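Probable ABC transporter phosphite binding protein PhnD1 (PDB 5LQ5) binds inorganic phosphite tightly, and methylphosphonate and phosphate only very weakly, probably as the solute-binding component of the PhnD1C1E1 ABC transporter. Local coordinates at residues 102-114 against 191-203. Sequence-based numbering, arbitrary orientation.
Sequences LNSISNIKGLKKL and TSNLELFWITPEY
With CG anti to the backbone N in both Phe197 (chi1 -176°) and Trp198 (chi1 -168°), two consecutive aromatic rings reach into the loop and short 3-10 helix 108-114, and Ile105 sits against both. Ile105 holds CG1 between its backbone N and carbonyl carbon, which turns the CG1-CD1 arm back toward the strand, where it bridges the two rings: CG1 lies over one face of the Phe197 ring, 4.0 Å from its centroid, while CD1 covers the five-membered ring of Trp198. Both are CH-pi contacts. Leu114 CD2 closes the opposite face of Phe197, and Leu111 CD2 and Gly110 O meet that ring at its edge. Farther along, the benzo part of the indole takes Ile108, with CG1 3.6 Å from Trp198 CH2, and Leu111, with CD1 3.8 Å from Trp198 CZ3.

Consecutive strand residues can send their side chains into one layer where a classic beta bulge breaks the alternation, as happens here: Phe197 and Trp198 both face Phe94 of the neighbouring strand 92-97. Strand 194-199 is the outermost of its sheet, and its outer edge receives the loop: Ile105 N donates to Phe197 O at 3.0 Å, almost straight at 174°. Trp198 NE1 gives its hydrogen to a water, 2.9 Å away, which in turn donates weakly to Ser106 O. Were Trp198 replaced by an alanine, Ile105 CD1, Ile108 and Leu111 would probably lose the indole they pack on, and the water its N-H donor.

Most of the contacts are apolar, several of them CH-pi, which suggests that the loop and its 3-10 helix are held mainly by dispersion and apolar burial to the lobe built on the five-stranded sheet ending in strand 194-199, with one direct backbone hydrogen bond fixing the loop beside the bulge.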
loop_
_atom_site.group_PDB
_atom_site.type_symbol
_atom_site.label_atom_id
_atom_site.label_comp_id
_atom_site.label_asym_id
_atom_site.label_seq_id
_atom_site.Cartn_x
_atom_site.Cartn_y
_atom_site.Cartn_z
ATOM N N LEU A 102 6.148 12.242 -24.346
ATOM C CA LEU A 102 5.397 11.037 -24.678
ATOM C C LEU A 102 3.943 11.275 -24.390
ATOM O O LEU A 102 3.582 11.667 -23.273
ATOM C CB LEU A 102 5.843 9.840 -23.817
ATOM C CG LEU A 102 6.630 8.656 -24.360
ATOM C CD1 LEU A 102 6.594 7.605 -23.258
ATOM C CD2 LEU A 102 6.117 8.053 -25.659
ATOM N N ASN A 103 3.100 11.007 -25.375
ATOM C CA ASN A 103 1.658 11.155 -25.193
ATOM C C ASN A 103 1.100 10.027 -24.351
ATOM O O ASN A 103 1.590 8.907 -24.403
ATOM C CB ASN A 103 0.955 11.206 -26.553
ATOM C CG ASN A 103 1.333 12.454 -27.343
ATOM O OD1 ASN A 103 1.480 13.540 -26.775
ATOM N ND2 ASN A 103 1.513 12.304 -28.650
ATOM N N SER A 104 0.103 10.363 -23.536
ATOM C CA SER A 104 -0.652 9.366 -22.742
ATOM C C SER A 104 -1.319 8.348 -23.640
ATOM O O SER A 104 -1.620 8.620 -24.800
ATOM C CB SER A 104 -1.655 10.008 -21.773
ATOM O OG SER A 104 -2.686 10.708 -22.441
ATOM N N ILE A 105 -1.571 7.194 -23.064
ATOM C CA ILE A 105 -2.198 6.057 -23.739
ATOM C C ILE A 105 -3.558 5.720 -23.104
ATOM O O ILE A 105 -3.848 6.097 -21.961
ATOM C CB ILE A 105 -1.281 4.819 -23.789
ATOM C CG1 ILE A 105 -0.838 4.403 -22.370
ATOM C CG2 ILE A 105 -0.064 5.099 -24.666
ATOM C CD1 ILE A 105 -0.302 3.003 -22.292
ATOM N N SER A 106 -4.390 5.077 -23.904
ATOM C CA SER A 106 -5.783 4.710 -23.536
ATOM C C SER A 106 -6.059 3.218 -23.730
ATOM O O SER A 106 -7.200 2.766 -23.682
ATOM C CB SER A 106 -6.784 5.530 -24.363
ATOM O OG SER A 106 -6.507 5.384 -25.745
ATOM N N ASN A 107 -4.989 2.469 -23.945
ATOM C CA ASN A 107 -5.042 1.014 -24.094
ATOM C C ASN A 107 -3.760 0.410 -23.526
ATOM O O ASN A 107 -2.680 0.973 -23.691
ATOM C CB ASN A 107 -5.177 0.604 -25.560
ATOM C CG ASN A 107 -5.371 -0.889 -25.726
ATOM O OD1 ASN A 107 -4.421 -1.625 -26.028
ATOM N ND2 ASN A 107 -6.595 -1.350 -25.490
ATOM N N ILE A 108 -3.890 -0.746 -22.879
ATOM C CA ILE A 108 -2.743 -1.448 -22.272
ATOM C C ILE A 108 -1.563 -1.705 -23.239
ATOM O O ILE A 108 -0.403 -1.683 -22.839
ATOM C CB ILE A 108 -3.172 -2.792 -21.614
ATOM C CG1 ILE A 108 -2.054 -3.382 -20.741
ATOM C CG2 ILE A 108 -3.602 -3.823 -22.651
ATOM C CD1 ILE A 108 -2.517 -4.529 -19.882
ATOM N N LYS A 109 -1.857 -1.949 -24.513
ATOM C CA LYS A 109 -0.796 -2.256 -25.514
ATOM C C LYS A 109 0.213 -1.100 -25.721
ATOM O O LYS A 109 1.382 -1.323 -26.111
ATOM C CB LYS A 109 -1.411 -2.664 -26.865
ATOM C CG LYS A 109 -2.301 -3.904 -26.825
ATOM C CD LYS A 109 -1.540 -5.207 -26.993
ATOM C CE LYS A 109 -2.492 -6.333 -27.391
ATOM N NZ LYS A 109 -1.787 -7.613 -27.660
ATOM N N GLY A 110 -0.235 0.112 -25.394
ATOM C CA GLY A 110 0.590 1.337 -25.409
ATOM C C GLY A 110 1.769 1.320 -24.436
ATOM O O GLY A 110 2.716 2.113 -24.537
ATOM N N LEU A 111 1.716 0.421 -23.460
ATOM C CA LEU A 111 2.854 0.264 -22.531
ATOM C C LEU A 111 4.154 -0.143 -23.235
ATOM O O LEU A 111 5.222 0.048 -22.692
ATOM C CB LEU A 111 2.542 -0.754 -21.421
ATOM C CG LEU A 111 1.501 -0.334 -20.396
ATOM C CD1 LEU A 111 1.252 -1.528 -19.456
ATOM C CD2 LEU A 111 1.901 0.902 -19.618
ATOM N N LYS A 112 4.063 -0.687 -24.452
ATOM C CA LYS A 112 5.245 -0.912 -25.309
ATOM C C LYS A 112 6.109 0.332 -25.516
ATOM O O LYS A 112 7.322 0.218 -25.767
ATOM C CB LYS A 112 4.846 -1.501 -26.688
ATOM C CG LYS A 112 4.860 -3.019 -26.727
ATOM C CD LYS A 112 4.165 -3.576 -27.962
ATOM C CE LYS A 112 4.843 -4.837 -28.492
ATOM N NZ LYS A 112 5.187 -5.850 -27.454
ATOM N N LYS A 113 5.495 1.507 -25.416
ATOM C CA LYS A 113 6.233 2.796 -25.535
ATOM C C LYS A 113 7.243 3.011 -24.375
ATOM O O LYS A 113 8.101 3.876 -24.424
ATOM C CB LYS A 113 5.268 3.981 -25.648
ATOM C CG LYS A 113 4.463 3.994 -26.951
ATOM C CD LYS A 113 3.420 5.091 -26.964
ATOM C CE LYS A 113 2.304 4.849 -27.973
ATOM N NZ LYS A 113 1.288 5.950 -27.980
ATOM N N LEU A 114 7.157 2.178 -23.338
ATOM C CA LEU A 114 8.109 2.276 -22.212
ATOM C C LEU A 114 9.392 1.484 -22.367
ATOM O O LEU A 114 10.332 1.590 -21.557
ATOM C CB LEU A 114 7.406 1.956 -20.900
ATOM C CG LEU A 114 6.196 2.849 -20.594
ATOM C CD1 LEU A 114 5.539 2.424 -19.294
ATOM C CD2 LEU A 114 6.538 4.336 -20.527
ATOM N N THR A 191 5.585 17.195 -8.315
ATOM C CA THR A 191 5.018 16.590 -9.512
ATOM C C THR A 191 5.126 17.471 -10.740
ATOM O O THR A 191 4.582 17.141 -11.776
ATOM C CB THR A 191 3.565 16.169 -9.260
ATOM O OG1 THR A 191 2.789 17.321 -8.905
ATOM C CG2 THR A 191 3.496 15.113 -8.113
ATOM N N SER A 192 5.872 18.587 -10.594
ATOM C CA SER A 192 6.047 19.610 -11.650
ATOM C C SER A 192 6.511 19.081 -12.989
ATOM O O SER A 192 6.147 19.601 -14.029
ATOM C CB SER A 192 7.044 20.715 -11.203
ATOM O OG SER A 192 6.566 21.367 -10.052
ATOM N N ASN A 193 7.333 18.038 -12.966
ATOM C CA ASN A 193 7.913 17.494 -14.217
ATOM C C ASN A 193 7.293 16.201 -14.670
ATOM O O ASN A 193 7.808 15.565 -15.590
ATOM C CB ASN A 193 9.405 17.295 -14.090
ATOM C CG ASN A 193 10.121 18.519 -13.605
ATOM O OD1 ASN A 193 10.879 18.477 -12.623
ATOM N ND2 ASN A 193 9.899 19.614 -14.276
ATOM N N LEU A 194 6.148 15.866 -14.073
ATOM C CA LEU A 194 5.421 14.622 -14.350
ATOM C C LEU A 194 4.088 14.759 -15.011
ATOM O O LEU A 194 3.303 15.673 -14.706
ATOM C CB LEU A 194 5.130 13.865 -13.048
ATOM C CG LEU A 194 6.348 13.384 -12.307
ATOM C CD1 LEU A 194 5.941 12.570 -11.084
ATOM C CD2 LEU A 194 7.231 12.567 -13.232
ATOM N N GLU A 195 3.817 13.768 -15.847
ATOM C CA GLU A 195 2.542 13.625 -16.555
ATOM C C GLU A 195 1.990 12.220 -16.338
ATOM O O GLU A 195 2.739 11.237 -16.334
ATOM C CB GLU A 195 2.709 13.827 -18.072
ATOM C CG GLU A 195 3.021 15.241 -18.516
ATOM C CD GLU A 195 1.787 16.125 -18.712
ATOM O OE1 GLU A 195 0.694 15.819 -18.181
ATOM O OE2 GLU A 195 1.913 17.145 -19.422
ATOM N N LEU A 196 0.681 12.131 -16.177
ATOM C CA LEU A 196 -0.031 10.839 -16.196
ATOM C C LEU A 196 0.065 10.208 -17.576
ATOM O O LEU A 196 -0.308 10.830 -18.593
ATOM C CB LEU A 196 -1.497 10.977 -15.761
ATOM C CG LEU A 196 -2.382 9.726 -15.850
ATOM C CD1 LEU A 196 -1.968 8.734 -14.760
ATOM C CD2 LEU A 196 -3.863 10.048 -15.730
ATOM N N PHE A 197 0.476 8.947 -17.577
ATOM C CA PHE A 197 0.669 8.129 -18.799
ATOM C C PHE A 197 -0.440 7.125 -19.024
ATOM O O PHE A 197 -0.968 7.015 -20.137
ATOM C CB PHE A 197 2.062 7.469 -18.829
ATOM C CG PHE A 197 2.369 6.694 -20.094
ATOM C CD1 PHE A 197 2.586 7.338 -21.297
ATOM C CD2 PHE A 197 2.456 5.312 -20.083
ATOM C CE1 PHE A 197 2.858 6.621 -22.447
ATOM C CE2 PHE A 197 2.765 4.600 -21.220
ATOM C CZ PHE A 197 2.937 5.266 -22.435
ATOM N N TRP A 198 -0.787 6.383 -17.977
ATOM C CA TRP A 198 -1.829 5.348 -18.045
ATOM C C TRP A 198 -2.403 5.038 -16.669
ATOM O O TRP A 198 -1.671 5.047 -15.679
ATOM C CB TRP A 198 -1.315 4.071 -18.716
ATOM C CG TRP A 198 -2.334 3.061 -19.080
ATOM C CD1 TRP A 198 -3.388 3.249 -19.936
ATOM C CD2 TRP A 198 -2.391 1.687 -18.683
ATOM N NE1 TRP A 198 -4.109 2.105 -20.066
ATOM C CE2 TRP A 198 -3.526 1.121 -19.311
ATOM C CE3 TRP A 198 -1.614 0.877 -17.835
ATOM C CZ2 TRP A 198 -3.895 -0.211 -19.135
ATOM C CZ3 TRP A 198 -1.987 -0.459 -17.673
ATOM C CH2 TRP A 198 -3.126 -0.978 -18.301
ATOM N N ILE A 199 -3.713 4.792 -16.643
ATOM C CA ILE A 199 -4.426 4.282 -15.466
ATOM C C ILE A 199 -4.764 2.804 -15.717
ATOM O O ILE A 199 -5.321 2.439 -16.740
ATOM C CB ILE A 199 -5.710 5.081 -15.126
ATOM C CG1 ILE A 199 -5.395 6.555 -14.877
ATOM C CG2 ILE A 199 -6.428 4.460 -13.944
ATOM C CD1 ILE A 199 -6.638 7.449 -14.935
ATOM N N THR A 200 -4.408 1.953 -14.757
ATOM C CA THR A 200 -4.613 0.509 -14.878
ATOM C C THR A 200 -6.043 0.039 -14.597
ATOM O O THR A 200 -6.835 0.778 -13.977
ATOM C CB THR A 200 -3.695 -0.280 -13.913
ATOM O OG1 THR A 200 -4.150 -0.163 -12.540
ATOM C CG2 THR A 200 -2.204 0.191 -14.031
ATOM N N PRO A 201 -6.354 -1.216 -14.985
ATOM C CA PRO A 201 -7.530 -1.884 -14.454
ATOM C C PRO A 201 -7.481 -2.028 -12.929
ATOM O O PRO A 201 -6.432 -1.830 -12.302
ATOM C CB PRO A 201 -7.472 -3.270 -15.108
ATOM C CG PRO A 201 -6.691 -3.089 -16.351
ATOM C CD PRO A 201 -5.656 -2.076 -15.967
ATOM N N GLU A 202 -8.637 -2.346 -12.376
ATOM C CA GLU A 202 -8.836 -2.508 -10.921
ATOM C C GLU A 202 -8.368 -3.855 -10.386
ATOM O O GLU A 202 -8.385 -4.865 -11.101
ATOM C CB GLU A 202 -10.320 -2.372 -10.545
ATOM C CG GLU A 202 -10.914 -1.007 -10.877
ATOM C CD GLU A 202 -12.412 -1.022 -11.169
ATOM O OE1 GLU A 202 -12.929 -1.996 -11.751
ATOM O OE2 GLU A 202 -13.082 -0.028 -10.828
ATOM N N TYR A 203 -7.995 -3.839 -9.110
ATOM C CA TYR A 203 -7.551 -5.025 -8.366
ATOM C C TYR A 203 -7.763 -4.727 -6.861
ATOM O O TYR A 203 -8.065 -3.605 -6.488
ATOM C CB TYR A 203 -6.070 -5.407 -8.696
ATOM C CG TYR A 203 -5.137 -4.249 -8.543
ATOM C CD1 TYR A 203 -4.630 -3.932 -7.281
ATOM C CD2 TYR A 203 -4.812 -3.419 -9.630
ATOM C CE1 TYR A 203 -3.807 -2.840 -7.102
ATOM C CE2 TYR A 203 -3.973 -2.323 -9.460
ATOM C CZ TYR A 203 -3.490 -2.028 -8.181
ATOM O OH TYR A 203 -2.681 -0.931 -7.971
HETATM O O HOH W 1 -6.907 2.147 -20.823
#